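Local coordinates for protein vanadium-dependent bromoperoxidase (Corallina officinalis, PDB 1QHB) that catalyses the bromination of organic substrates with hydrogen peroxide, using a bound vanadate, as a calcium-stabilised homododecamer, at residues 336-341 with 535-540; 380-385 with 493-498; 287-292 with 450-455; 325-330 with 469-474; 155-160 with 196-201. One frame throughout, in Å; residues are numbered along the deposited sequence.

Contacts 1 and 2 lie in the helical core beside a second subunit, their centres 11 Å apart; contact 1 joins helices 337-349 and 530-548, contact 2 joins helices 376-402 and 484-499, and the two pairs pack side by side, meeting where Asn535 OD1 stands 2.9 Å from Lys497 NZ. Contact 4, centred 17 Å from contact 1, lies nearest the vanadate pocket: the side chain of Val330 is about 4 Å from those of His485 and Arg545, while that of Tyr339 in contact 1 is about 6 Å from that of His485. Contact 3 continues from contact 4 toward the surface, Phe291 O lying 2.8 Å from Met469 N. Contact 5 touches none of the others; its nearest atoms are about 8 Å from contact 4.

Contact 1: 336-341 with 535-540; sequences YEAYLN and NKLADN
Helices 337-349 and 530-548 run nearly antiparallel in the helical core of the vanadium haloperoxidase fold, the axes of their short segments 10.5 Å apart and at 155° to each other. The backbones come nearest at Ala338 and Leu537, whose CA atoms are separated by 7.6 Å, and Tyr336 occupies the N-cap position just before the first helix. No hydrogen bond passes between the segments, so the join is one of apolar packing. Leu537 reaches across with its forked end. Its CG stands anti to the backbone N (chi1 179°), which directs both methyls at helix 337-349: CD1 meets the methyl CB of Ala338 at 4.2 Å, while CD2 reaches the ring of Tyr339, 4.0 Å from CD1 of the tyrosine. The leucine side chain crosses Tyr339 obliquely. The phenol ring has Ala338 CB 3.8 Å above its centre, so the alanine methyl is shared between the ring face and the leucine. Farther out, CE1 of Tyr339 comes within 4.3 Å of Ala538 CA. Helix 484-499 adds Ala489, Cys492 and Val493 to the packing around the ring. The tyrosine lies near the vanadate site, its side chain about 6 Å from that of His485, which probably binds vanadate, by similarity to relatives. Tyr336 meanwhile faces a second subunit and hydrogen-bonds through OH to Leu380 O of that chain. The tightest touch between the segments is made by a leucine methyl on a backbone carbonyl, Leu537 CD2 to Ala338 O at 3.5 Å.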
# COMPACT_ATOMS: atom_id res chain seq x y z
N TYR A 336 35.13 19.76 19.02
CA TYR A 336 35.83 18.49 18.77
C TYR A 336 37.36 18.64 18.74
O TYR A 336 38.09 17.75 18.30
CB TYR A 336 35.36 17.86 17.44
CG TYR A 336 35.44 18.77 16.24
CD1 TYR A 336 36.62 19.33 15.79
CD2 TYR A 336 34.29 19.06 15.52
CE1 TYR A 336 36.68 20.17 14.69
CE2 TYR A 336 34.33 19.90 14.43
CZ TYR A 336 35.52 20.44 14.00
OH TYR A 336 35.53 21.26 12.90
N GLU A 337 37.85 19.84 19.08
CA GLU A 337 39.25 20.18 19.01
C GLU A 337 40.19 19.13 19.59
O GLU A 337 41.13 18.69 18.95
CB GLU A 337 39.49 21.57 19.70
CG GLU A 337 40.95 22.00 19.62
CD GLU A 337 41.23 23.45 19.99
OE1 GLU A 337 40.25 24.21 20.11
OE2 GLU A 337 42.43 23.77 20.12
N ALA A 338 40.01 18.70 20.82
CA ALA A 338 40.91 17.78 21.49
C ALA A 338 41.03 16.47 20.72
O ALA A 338 42.11 15.90 20.70
CB ALA A 338 40.43 17.54 22.92
N TYR A 339 39.94 15.99 20.13
CA TYR A 339 39.84 14.66 19.49
C TYR A 339 40.37 14.73 18.09
O TYR A 339 40.99 13.80 17.55
CB TYR A 339 38.40 14.10 19.61
CG TYR A 339 37.87 14.58 20.97
CD1 TYR A 339 38.33 14.07 22.15
CD2 TYR A 339 36.99 15.66 20.99
CE1 TYR A 339 37.91 14.59 23.37
CE2 TYR A 339 36.55 16.20 22.19
CZ TYR A 339 37.02 15.68 23.38
OH TYR A 339 36.61 16.22 24.57
N LEU A 340 40.21 15.88 17.46
CA LEU A 340 40.78 16.07 16.12
C LEU A 340 42.30 16.15 16.25
O LEU A 340 43.05 15.52 15.52
CB LEU A 340 40.16 17.32 15.49
CG LEU A 340 40.92 17.87 14.28
CD1 LEU A 340 40.86 16.91 13.11
CD2 LEU A 340 40.44 19.27 13.95
N ASN A 341 42.79 16.80 17.29
CA ASN A 341 44.25 16.90 17.52
C ASN A 341 44.81 15.53 17.88
O ASN A 341 45.91 15.28 17.43
CB ASN A 341 44.60 17.87 18.66
CG ASN A 341 44.25 19.31 18.29
OD1 ASN A 341 44.39 20.17 19.18
ND2 ASN A 341 43.79 19.57 17.08
N ASN A 535 40.35 7.68 26.25
CA ASN A 535 39.40 7.77 27.34
C ASN A 535 39.90 8.82 28.33
O ASN A 535 39.16 9.66 28.83
CB ASN A 535 39.17 6.44 28.09
CG ASN A 535 38.40 5.39 27.34
OD1 ASN A 535 37.77 5.60 26.28
ND2 ASN A 535 38.42 4.15 27.85
N LYS A 536 41.19 8.81 28.65
CA LYS A 536 41.76 9.83 29.57
C LYS A 536 41.53 11.26 29.08
O LYS A 536 41.24 12.18 29.84
CB LYS A 536 43.26 9.55 29.73
CG LYS A 536 43.86 10.49 30.79
CD LYS A 536 45.34 10.25 31.05
CE LYS A 536 45.59 8.91 31.74
NZ LYS A 536 47.01 8.48 31.70
N LEU A 537 41.76 11.48 27.78
CA LEU A 537 41.58 12.76 27.13
C LEU A 537 40.12 13.24 27.22
O LEU A 537 39.83 14.41 27.58
CB LEU A 537 41.98 12.63 25.65
CG LEU A 537 41.84 13.88 24.76
CD1 LEU A 537 42.78 14.97 25.25
CD2 LEU A 537 42.16 13.55 23.31
N ALA A 538 39.18 12.34 26.97
CA ALA A 538 37.77 12.66 27.18
C ALA A 538 37.53 13.09 28.60
O ALA A 538 36.91 14.11 28.87
CB ALA A 538 36.86 11.46 26.86
N ASP A 539 38.10 12.30 29.56
CA ASP A 539 37.96 12.69 30.96
C ASP A 539 38.65 14.02 31.24
O ASP A 539 38.12 14.77 32.06
CB ASP A 539 38.45 11.58 31.88
CG ASP A 539 37.40 10.66 32.43
OD1 ASP A 539 36.20 11.05 32.54
OD2 ASP A 539 37.75 9.50 32.81
N ASN A 540 39.80 14.33 30.68
CA ASN A 540 40.51 15.59 30.95
C ASN A 540 39.71 16.80 30.49
O ASN A 540 39.55 17.84 31.13
CB ASN A 540 41.82 15.58 30.16
CG ASN A 540 42.96 14.72 30.65
OD1 ASN A 540 43.91 14.56 29.88
ND2 ASN A 540 42.96 14.19 31.87

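Contact 2: 380-385 with 493-498; sequences LSLVTE and VTILKA
Ile495 packs on Leu382 and Val383 in a buried, wholly apolar contact between two long core helices, 376-402 and 484-499, of the vanadium haloperoxidase helical bundle. The short segments run almost antiparallel, at 155°, with their axes 9.0 Å apart, and the CA atoms of Val383 and Ile495 approach to 5.9 Å. At this distance the isoleucine branches reach the facing backbone and side chains. Its CG2, anti to the backbone N, lies against the facing backbone, 4.0 Å from Val383 CA, while CD1, at the end of the other branch, reaches 4.1 Å from Leu382 CG. Leu382 crosses the isoleucine at about a right angle, so its branch point is touched by both CG2 and CD1. Beside this, Val383 turns CG2 toward the next residue of the facing helix and meets Leu496 CG at 4.0 Å, the two branched chains meeting at a slant. An alanine in place of Ile495 would probably open a gap between the helices, leaving Leu382 CG and the backbone at Val383 without the methyls that cover them. Helix 553-574 adds Leu571 and Gln574 against Leu382, and Cys343 of helix 337-349 lies against Leu496. The other side of helix 376-402 belongs to a subunit interface, where Thr384 OG1 hydrogen-bonds to Thr384 OG1 of the second subunit and Glu385 OE1 forms a salt bridge with Arg389 of that chain. With no hydrogen bond or charge pair between the two segments themselves, their association rests on methyl and methine contacts, that is, on dispersion and the burial of apolar surface.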
# COMPACT_ATOMS: atom_id res chain seq x y z
N LEU A 380 38.73 11.47 9.68
CA LEU A 380 38.82 12.92 9.92
C LEU A 380 37.45 13.54 9.72
O LEU A 380 37.17 14.44 10.53
CB LEU A 380 39.84 13.59 9.00
CG LEU A 380 41.31 13.37 9.40
CD1 LEU A 380 42.20 13.76 8.23
CD2 LEU A 380 41.63 14.19 10.64
N SER A 381 36.59 13.08 8.80
CA SER A 381 35.25 13.68 8.73
C SER A 381 34.30 13.12 9.78
O SER A 381 33.45 13.81 10.34
CB SER A 381 34.63 13.48 7.35
OG SER A 381 35.07 14.46 6.43
N LEU A 382 34.43 11.82 10.01
CA LEU A 382 33.54 11.12 10.94
C LEU A 382 33.72 11.61 12.37
O LEU A 382 32.71 11.79 13.07
CB LEU A 382 33.73 9.61 10.80
CG LEU A 382 32.70 8.63 11.35
CD1 LEU A 382 31.29 9.06 10.98
CD2 LEU A 382 32.93 7.21 10.84
N VAL A 383 34.95 11.93 12.81
CA VAL A 383 35.10 12.34 14.21
C VAL A 383 34.44 13.68 14.50
O VAL A 383 34.07 14.05 15.63
CB VAL A 383 36.60 12.31 14.54
CG1 VAL A 383 37.36 13.43 13.82
CG2 VAL A 383 36.79 12.48 16.04
N THR A 384 34.41 14.54 13.48
CA THR A 384 33.86 15.89 13.64
C THR A 384 32.38 15.92 13.36
O THR A 384 31.68 16.66 14.03
CB THR A 384 34.54 16.91 12.68
OG1 THR A 384 34.38 16.42 11.33
CG2 THR A 384 36.03 17.01 12.94
N GLU A 385 31.87 15.08 12.46
CA GLU A 385 30.43 15.13 12.11
C GLU A 385 29.52 14.61 13.20
O GLU A 385 28.36 15.05 13.27
CB GLU A 385 30.16 14.39 10.81
CG GLU A 385 29.57 12.98 10.89
CD GLU A 385 29.46 12.32 9.53
OE1 GLU A 385 30.42 12.42 8.73
OE2 GLU A 385 28.41 11.69 9.19
N VAL A 493 35.57 10.23 21.04
CA VAL A 493 36.57 9.20 21.33
C VAL A 493 36.02 7.81 20.98
O VAL A 493 36.81 6.96 20.66
CB VAL A 493 37.21 9.26 22.73
CG1 VAL A 493 37.88 10.61 23.00
CG2 VAL A 493 36.18 8.93 23.79
N THR A 494 34.71 7.61 20.95
CA THR A 494 34.09 6.37 20.49
C THR A 494 34.42 6.17 19.02
O THR A 494 34.94 5.08 18.69
CB THR A 494 32.57 6.39 20.72
OG1 THR A 494 32.39 6.48 22.14
CG2 THR A 494 31.87 5.11 20.24
N ILE A 495 34.36 7.24 18.21
CA ILE A 495 34.71 7.08 16.79
C ILE A 495 36.17 6.70 16.63
O ILE A 495 36.56 5.87 15.77
CB ILE A 495 34.44 8.40 16.03
CG1 ILE A 495 32.97 8.73 15.87
CG2 ILE A 495 35.10 8.40 14.63
CD1 ILE A 495 32.08 7.60 15.32
N LEU A 496 37.06 7.43 17.31
CA LEU A 496 38.48 7.15 17.22
C LEU A 496 38.82 5.75 17.75
O LEU A 496 39.70 5.12 17.18
CB LEU A 496 39.28 8.21 17.99
CG LEU A 496 39.22 9.64 17.46
CD1 LEU A 496 39.92 10.59 18.45
CD2 LEU A 496 39.83 9.74 16.08
N LYS A 497 38.21 5.28 18.85
CA LYS A 497 38.60 3.93 19.31
C LYS A 497 38.06 2.89 18.32
O LYS A 497 38.68 1.87 18.21
CB LYS A 497 38.11 3.62 20.70
CG LYS A 497 38.62 4.45 21.87
CD LYS A 497 38.09 3.96 23.18
CE LYS A 497 36.60 4.19 23.29
NZ LYS A 497 36.01 4.01 24.65
N ALA A 498 36.98 3.08 17.58
CA ALA A 498 36.49 2.17 16.58
C ALA A 498 37.44 2.18 15.37
O ALA A 498 37.65 1.14 14.75
CB ALA A 498 35.11 2.57 16.04

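Contact 3: 287-292 with 450-455; sequences PGRDFM and EKQNIA
The flat amide of Gln452 meets the backbone of 288-290, whereas the guanidinium of Arg289, its plane tilted 36° from the amide, carries Phe291 CE1 over one face, 3.5 Å above the plane and toward the rim. Across the segments the arginine offers its methylene CG, 4.2 Å from Gln452 NE2, and its NH1 bonds to Ser312 OG. The amide oxygen does the main work: Asp290 N donates to Gln452 OE1 at 2.9 Å in a nearly straight bond, 174° at the hydrogen, although the donor lies well above the carbonyl plane rather than on a lone pair. A water also donates to OE1, at 2.7 Å, and to Asp290 OD2, so one glutamine oxygen receives two hydrogens and the aspartate is tied to the helix through solvent. Gln452 reaches the loop because CG leaves anti to the backbone N (chi1 -175°) and the chain then bends at chi2. Its NE2 turns back to Asp456 OD1 on its own helix, a bond that helps to fix which way the amide is flipped. A leucine in place of Gln452 is likely to leave Asp290 N without its acceptor and the bridging water with one mate fewer. Asp290 also forms salt bridges through OD1 with Arg324 and Arg169, which would favour its charged form. The loop runs from strand 276-285 to helix 295-302 and lies against helix 439-456 near the surface; on its far side, Phe291 pairs by backbone hydrogen bonding with Met469, in the loop leading to helix 484-499.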
# COMPACT_ATOMS: atom_id res chain seq x y z
N PRO A 287 47.45 33.66 37.13
CA PRO A 287 47.40 32.73 38.27
C PRO A 287 46.80 33.42 39.47
O PRO A 287 47.07 34.59 39.67
CB PRO A 287 48.87 32.40 38.53
CG PRO A 287 49.52 32.68 37.21
CD PRO A 287 48.82 33.90 36.67
N GLY A 288 45.98 32.75 40.25
CA GLY A 288 45.38 33.30 41.44
C GLY A 288 44.22 34.25 41.25
O GLY A 288 43.68 34.78 42.22
N ARG A 289 43.82 34.58 40.04
CA ARG A 289 42.68 35.49 39.89
C ARG A 289 41.44 34.66 39.56
O ARG A 289 41.39 33.97 38.53
CB ARG A 289 43.01 36.53 38.83
CG ARG A 289 41.89 37.53 38.55
CD ARG A 289 42.29 38.49 37.42
NE ARG A 289 41.21 39.48 37.35
CZ ARG A 289 40.86 40.23 36.33
NH1 ARG A 289 41.54 40.12 35.19
NH2 ARG A 289 39.84 41.06 36.49
N ASP A 290 40.48 34.65 40.47
CA ASP A 290 39.22 33.94 40.30
C ASP A 290 38.11 34.99 40.26
O ASP A 290 38.38 36.16 40.57
CB ASP A 290 38.95 32.91 41.36
CG ASP A 290 40.00 31.82 41.40
OD1 ASP A 290 40.10 31.06 40.40
OD2 ASP A 290 40.72 31.70 42.43
N PHE A 291 36.90 34.62 39.91
CA PHE A 291 35.83 35.55 39.60
C PHE A 291 34.54 35.16 40.28
O PHE A 291 34.41 34.00 40.72
CB PHE A 291 35.54 35.60 38.08
CG PHE A 291 36.76 35.99 37.26
CD1 PHE A 291 37.01 37.32 37.01
CD2 PHE A 291 37.63 35.03 36.75
CE1 PHE A 291 38.10 37.72 36.26
CE2 PHE A 291 38.73 35.42 36.03
CZ PHE A 291 38.98 36.77 35.79
N MET A 292 33.65 36.15 40.34
CA MET A 292 32.34 35.93 40.93
C MET A 292 32.44 35.50 42.38
O MET A 292 31.67 34.68 42.84
CB MET A 292 31.58 34.89 40.07
CG MET A 292 31.12 35.42 38.77
SD MET A 292 30.55 34.21 37.56
CE MET A 292 29.06 33.65 38.39
N GLU A 450 37.69 36.54 50.47
CA GLU A 450 37.93 37.88 51.04
C GLU A 450 39.17 38.48 50.38
O GLU A 450 39.06 39.62 49.88
CB GLU A 450 38.09 37.85 52.55
CG GLU A 450 38.44 39.20 53.16
CD GLU A 450 38.62 39.14 54.67
OE1 GLU A 450 38.91 38.05 55.22
OE2 GLU A 450 38.46 40.20 55.32
N LYS A 451 40.24 37.65 50.22
CA LYS A 451 41.39 38.23 49.52
C LYS A 451 41.05 38.61 48.12
O LYS A 451 41.50 39.66 47.64
CB LYS A 451 42.56 37.23 49.48
CG LYS A 451 43.04 36.81 50.86
CD LYS A 451 43.90 35.55 50.74
CE LYS A 451 44.32 35.10 52.13
NZ LYS A 451 45.50 34.20 52.08
N GLN A 452 40.30 37.78 47.39
CA GLN A 452 39.96 38.17 46.00
C GLN A 452 39.17 39.45 46.00
O GLN A 452 39.43 40.38 45.25
CB GLN A 452 39.17 37.00 45.35
CG GLN A 452 38.90 37.28 43.87
CD GLN A 452 40.14 37.28 43.00
OE1 GLN A 452 40.88 36.28 42.89
NE2 GLN A 452 40.40 38.40 42.34
N ASN A 453 38.09 39.52 46.80
CA ASN A 453 37.26 40.75 46.85
C ASN A 453 38.02 42.00 47.28
O ASN A 453 37.77 43.08 46.75
CB ASN A 453 36.11 40.44 47.81
CG ASN A 453 35.15 39.42 47.16
OD1 ASN A 453 35.10 39.29 45.91
ND2 ASN A 453 34.38 38.78 48.01
N ILE A 454 39.01 41.86 48.18
CA ILE A 454 39.85 42.99 48.55
C ILE A 454 40.68 43.46 47.37
O ILE A 454 40.68 44.64 47.04
CB ILE A 454 40.81 42.69 49.71
CG1 ILE A 454 39.97 42.70 51.00
CG2 ILE A 454 41.95 43.68 49.83
CD1 ILE A 454 40.74 42.36 52.25
N ALA A 455 41.34 42.49 46.74
CA ALA A 455 42.13 42.80 45.58
C ALA A 455 41.25 43.45 44.52
O ALA A 455 41.88 44.21 43.79
CB ALA A 455 42.80 41.55 45.04
O HOH W 1 40.79 33.78 44.00

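Contact 4: 325-330 with 469-474; sequences DLATWV and MAFAEG
The loop 469-474 passes beside helix 323-332, coming nearest at Ala327 and Ala470, whose CA atoms are 7.0 Å apart, before a type I beta turn from Phe471 to Gly474 closed by Gly474 N on Phe471 O at 3.0 Å. Two small methyls make the first touch: Ala327 CB and Ala470 CB meet at 4.1 Å, letting the loop lie close to the helix. Phe471 makes the second. Its CG stands anti to the carbonyl carbon (chi1 -52°), which carries the ring back to the helix, where its edge receives a backbone carbonyl. Ala327 O lies near the ring plane, 3.5 Å from CE1 and only slightly farther from CZ, so the electropositive C-H rim of the phenyl probably interacts favourably with the oxygen. CE1 is also 4.5 Å from Ala327 CB, and CZ of the ring reaches the carbonyl carbon of Val330 at a similar separation. Gly474 O, from the far end of the turn, also lies at the ring's edge and in its plane. No hydrogen bond joins the two segments. Beyond them, the ring stacks with His331 and packs on Arg545 and Ala548 of helix 530-548, while Glu473 OE2 hydrogen-bonds to His331 NE2. Val330 O accepts a weak hydrogen bond from Arg545 NH1. Because Arg545 probably binds vanadate, by similarity, and the Val330 side chain is about 4 Å from those of Arg545 and His485, the packing is consistent with a second-shell position around the vanadate pocket of a haloperoxidase.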
# COMPACT_ATOMS: atom_id res chain seq x y z
N ASP A 325 45.25 26.03 33.95
CA ASP A 325 45.48 25.94 32.51
C ASP A 325 44.50 24.95 31.85
O ASP A 325 44.24 25.14 30.65
CB ASP A 325 46.90 25.53 32.21
CG ASP A 325 47.97 26.53 32.68
OD1 ASP A 325 47.67 27.70 32.89
OD2 ASP A 325 49.14 26.10 32.83
N LEU A 326 44.13 23.85 32.47
CA LEU A 326 43.19 22.92 31.86
C LEU A 326 41.85 23.62 31.81
O LEU A 326 41.19 23.58 30.78
CB LEU A 326 43.13 21.57 32.62
CG LEU A 326 42.29 20.49 31.95
CD1 LEU A 326 42.76 20.25 30.51
CD2 LEU A 326 42.26 19.20 32.76
N ALA A 327 41.44 24.39 32.82
CA ALA A 327 40.23 25.21 32.74
C ALA A 327 40.32 26.18 31.58
O ALA A 327 39.39 26.34 30.73
CB ALA A 327 40.05 25.99 34.05
N THR A 328 41.43 26.88 31.41
CA THR A 328 41.57 27.81 30.28
C THR A 328 41.43 27.06 28.95
O THR A 328 40.90 27.58 27.94
CB THR A 328 42.94 28.53 30.26
OG1 THR A 328 43.04 29.23 31.52
CG2 THR A 328 43.11 29.53 29.12
N TRP A 329 42.03 25.88 28.83
CA TRP A 329 41.94 25.09 27.61
C TRP A 329 40.47 24.84 27.21
O TRP A 329 40.10 25.05 26.04
CB TRP A 329 42.67 23.75 27.86
CG TRP A 329 43.17 23.09 26.60
CD1 TRP A 329 44.44 23.11 26.12
CD2 TRP A 329 42.40 22.34 25.65
NE1 TRP A 329 44.51 22.42 24.92
CE2 TRP A 329 43.27 21.93 24.62
CE3 TRP A 329 41.04 22.01 25.57
CZ2 TRP A 329 42.87 21.18 23.52
CZ3 TRP A 329 40.61 21.26 24.48
CH2 TRP A 329 41.53 20.84 23.47
N VAL A 330 39.63 24.48 28.18
CA VAL A 330 38.23 24.16 27.88
C VAL A 330 37.31 25.38 27.92
O VAL A 330 36.08 25.27 27.76
CB VAL A 330 37.67 23.03 28.80
CG1 VAL A 330 38.48 21.74 28.75
CG2 VAL A 330 37.60 23.55 30.23
N MET A 469 34.84 31.21 40.46
CA MET A 469 34.79 30.76 39.08
C MET A 469 36.10 30.98 38.37
O MET A 469 36.76 31.97 38.59
CB MET A 469 33.64 31.46 38.33
CG MET A 469 32.29 31.24 39.02
SD MET A 469 31.90 29.46 39.12
CE MET A 469 31.47 29.35 37.45
N ALA A 470 36.52 30.12 37.43
CA ALA A 470 37.73 30.41 36.68
C ALA A 470 37.42 31.40 35.55
O ALA A 470 38.35 32.02 35.01
CB ALA A 470 38.42 29.22 36.06
N PHE A 471 36.15 31.55 35.21
CA PHE A 471 35.74 32.36 34.06
C PHE A 471 34.95 33.56 34.55
O PHE A 471 34.12 33.42 35.43
CB PHE A 471 34.89 31.54 33.11
CG PHE A 471 35.38 30.22 32.60
CD1 PHE A 471 36.72 29.91 32.47
CD2 PHE A 471 34.45 29.26 32.20
CE1 PHE A 471 37.13 28.70 31.95
CE2 PHE A 471 34.85 28.03 31.67
CZ PHE A 471 36.20 27.75 31.55
N ALA A 472 35.15 34.73 33.95
CA ALA A 472 34.50 35.94 34.43
C ALA A 472 32.99 35.87 34.33
O ALA A 472 32.29 36.46 35.18
CB ALA A 472 35.00 37.16 33.67
N GLU A 473 32.48 35.26 33.26
CA GLU A 473 31.04 35.14 33.09
C GLU A 473 30.48 33.91 33.78
O GLU A 473 29.26 33.70 33.72
CB GLU A 473 30.69 35.00 31.57
CG GLU A 473 31.04 33.67 30.92
CD GLU A 473 32.50 33.52 30.51
OE1 GLU A 473 33.38 34.31 30.92
OE2 GLU A 473 32.80 32.58 29.73
N GLY A 474 31.32 33.08 34.41
CA GLY A 474 30.80 31.83 34.99
C GLY A 474 30.42 30.86 33.85
O GLY A 474 31.04 30.73 32.78

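Contact 5: 155-160 with 196-201; sequences LIAEMA and EWFNTP
Apolar packing joins the segments, and all of it passes through one methyl. Ala157 CB, directed from helix 153-167 at the short helix 196-199, sits between two aromatic residues: it lies 3.5 Å from Trp197 CB and 3.6 Å from Phe198 CE2. The methyl comes to both rings obliquely, with Trp197 CG and CD1 each 3.9 Å away. Backbone approach is correspondingly close, the CA atoms of Ala157 and Trp197 being 6.2 Å apart.

The tryptophan sends CG anti to the backbone N (chi1 -170°) and the phenylalanine sends its own anti to the carbonyl carbon (chi1 -60°), torsions that bring both side chains to Ala157 CB, with Trp197 CD1 4.2 Å above one face of the Phe198 ring, toward its rim.

No hydrogen bond crosses the contact; within the second segment Thr200 OG1 donates to Asn199 OD1 at 2.9 Å, in the carbonyl plane, as the chain leaves the helix.

Around the contact, Arg214 bonds to the carbonyls of Glu196 and Trp197, and Leu192 of helix 182-192 packs on Phe198. This is plain helix-to-helix packing, an alanine set between aromatic side chains where the short helix 196-199 packs on helix 153-167, away from the vanadate and calcium sites.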
# COMPACT_ATOMS: atom_id res chain seq x y z
N LEU A 155 25.41 15.12 45.94
CA LEU A 155 25.60 16.54 45.61
C LEU A 155 26.57 17.15 46.61
O LEU A 155 27.45 17.98 46.29
CB LEU A 155 24.23 17.21 45.59
CG LEU A 155 24.07 18.67 45.19
CD1 LEU A 155 24.36 19.58 46.38
CD2 LEU A 155 24.98 19.08 44.05
N ILE A 156 26.42 16.75 47.88
CA ILE A 156 27.34 17.23 48.91
C ILE A 156 28.78 16.93 48.49
O ILE A 156 29.63 17.84 48.47
CB ILE A 156 27.01 16.61 50.27
CG1 ILE A 156 25.64 17.11 50.75
CG2 ILE A 156 28.11 16.97 51.27
CD1 ILE A 156 25.12 16.27 51.90
N ALA A 157 29.05 15.66 48.15
CA ALA A 157 30.37 15.31 47.67
C ALA A 157 30.74 16.03 46.38
O ALA A 157 31.93 16.25 46.18
CB ALA A 157 30.42 13.80 47.35
N GLU A 158 29.87 16.25 45.41
CA GLU A 158 30.17 16.94 44.19
C GLU A 158 30.57 18.39 44.51
O GLU A 158 31.51 18.88 43.85
CB GLU A 158 28.93 16.97 43.28
CG GLU A 158 28.76 15.58 42.60
CD GLU A 158 27.65 15.54 41.59
OE1 GLU A 158 26.70 16.37 41.61
OE2 GLU A 158 27.70 14.66 40.71
N MET A 159 29.82 19.06 45.39
CA MET A 159 30.17 20.44 45.73
C MET A 159 31.50 20.53 46.48
O MET A 159 32.34 21.36 46.14
CB MET A 159 29.10 21.17 46.53
CG MET A 159 27.87 21.54 45.73
SD MET A 159 28.25 22.46 44.24
CE MET A 159 28.79 24.04 44.85
N ALA A 160 31.76 19.61 47.40
CA ALA A 160 33.04 19.60 48.14
C ALA A 160 34.19 19.50 47.15
O ALA A 160 35.15 20.27 47.22
CB ALA A 160 33.14 18.42 49.09
N GLU A 196 30.10 10.74 53.22
CA GLU A 196 29.42 9.47 52.99
C GLU A 196 29.44 9.00 51.56
O GLU A 196 29.62 7.79 51.33
CB GLU A 196 27.98 9.69 53.48
CG GLU A 196 27.06 8.51 53.24
CD GLU A 196 25.61 8.86 53.59
OE1 GLU A 196 25.29 9.98 54.06
OE2 GLU A 196 24.79 7.94 53.39
N TRP A 197 29.28 9.85 50.55
CA TRP A 197 29.34 9.39 49.17
C TRP A 197 30.57 8.53 48.91
O TRP A 197 30.56 7.40 48.37
CB TRP A 197 29.34 10.58 48.20
CG TRP A 197 29.17 10.16 46.76
CD1 TRP A 197 30.11 10.29 45.77
CD2 TRP A 197 28.04 9.54 46.15
NE1 TRP A 197 29.64 9.76 44.61
CE2 TRP A 197 28.36 9.31 44.81
CE3 TRP A 197 26.76 9.19 46.61
CZ2 TRP A 197 27.47 8.74 43.88
CZ3 TRP A 197 25.86 8.63 45.72
CH2 TRP A 197 26.24 8.39 44.38
N PHE A 198 31.74 9.05 49.35
CA PHE A 198 32.99 8.34 49.13
C PHE A 198 33.33 7.26 50.16
O PHE A 198 33.99 6.29 49.78
CB PHE A 198 34.16 9.34 49.10
CG PHE A 198 34.11 10.40 48.04
CD1 PHE A 198 34.32 10.10 46.70
CD2 PHE A 198 33.92 11.73 48.37
CE1 PHE A 198 34.29 11.07 45.71
CE2 PHE A 198 33.89 12.73 47.41
CZ PHE A 198 34.07 12.40 46.08
N ASN A 199 32.96 7.45 51.43
CA ASN A 199 33.42 6.47 52.42
C ASN A 199 32.45 5.37 52.73
O ASN A 199 32.76 4.52 53.55
CB ASN A 199 33.87 7.16 53.73
CG ASN A 199 32.77 7.85 54.50
OD1 ASN A 199 31.63 7.42 54.48
ND2 ASN A 199 33.03 8.96 55.14
N THR A 200 31.31 5.31 52.07
CA THR A 200 30.29 4.26 52.23
C THR A 200 29.86 3.78 50.85
O THR A 200 29.65 4.60 49.97
CB THR A 200 29.05 4.90 52.89
OG1 THR A 200 29.51 5.45 54.13
CG2 THR A 200 27.91 3.96 53.18
N PRO A 201 29.71 2.49 50.65
CA PRO A 201 29.32 1.94 49.36
C PRO A 201 27.84 2.11 49.09
O PRO A 201 27.04 2.50 49.94
CB PRO A 201 29.63 0.46 49.45
CG PRO A 201 29.70 0.15 50.92
CD PRO A 201 29.98 1.42 51.66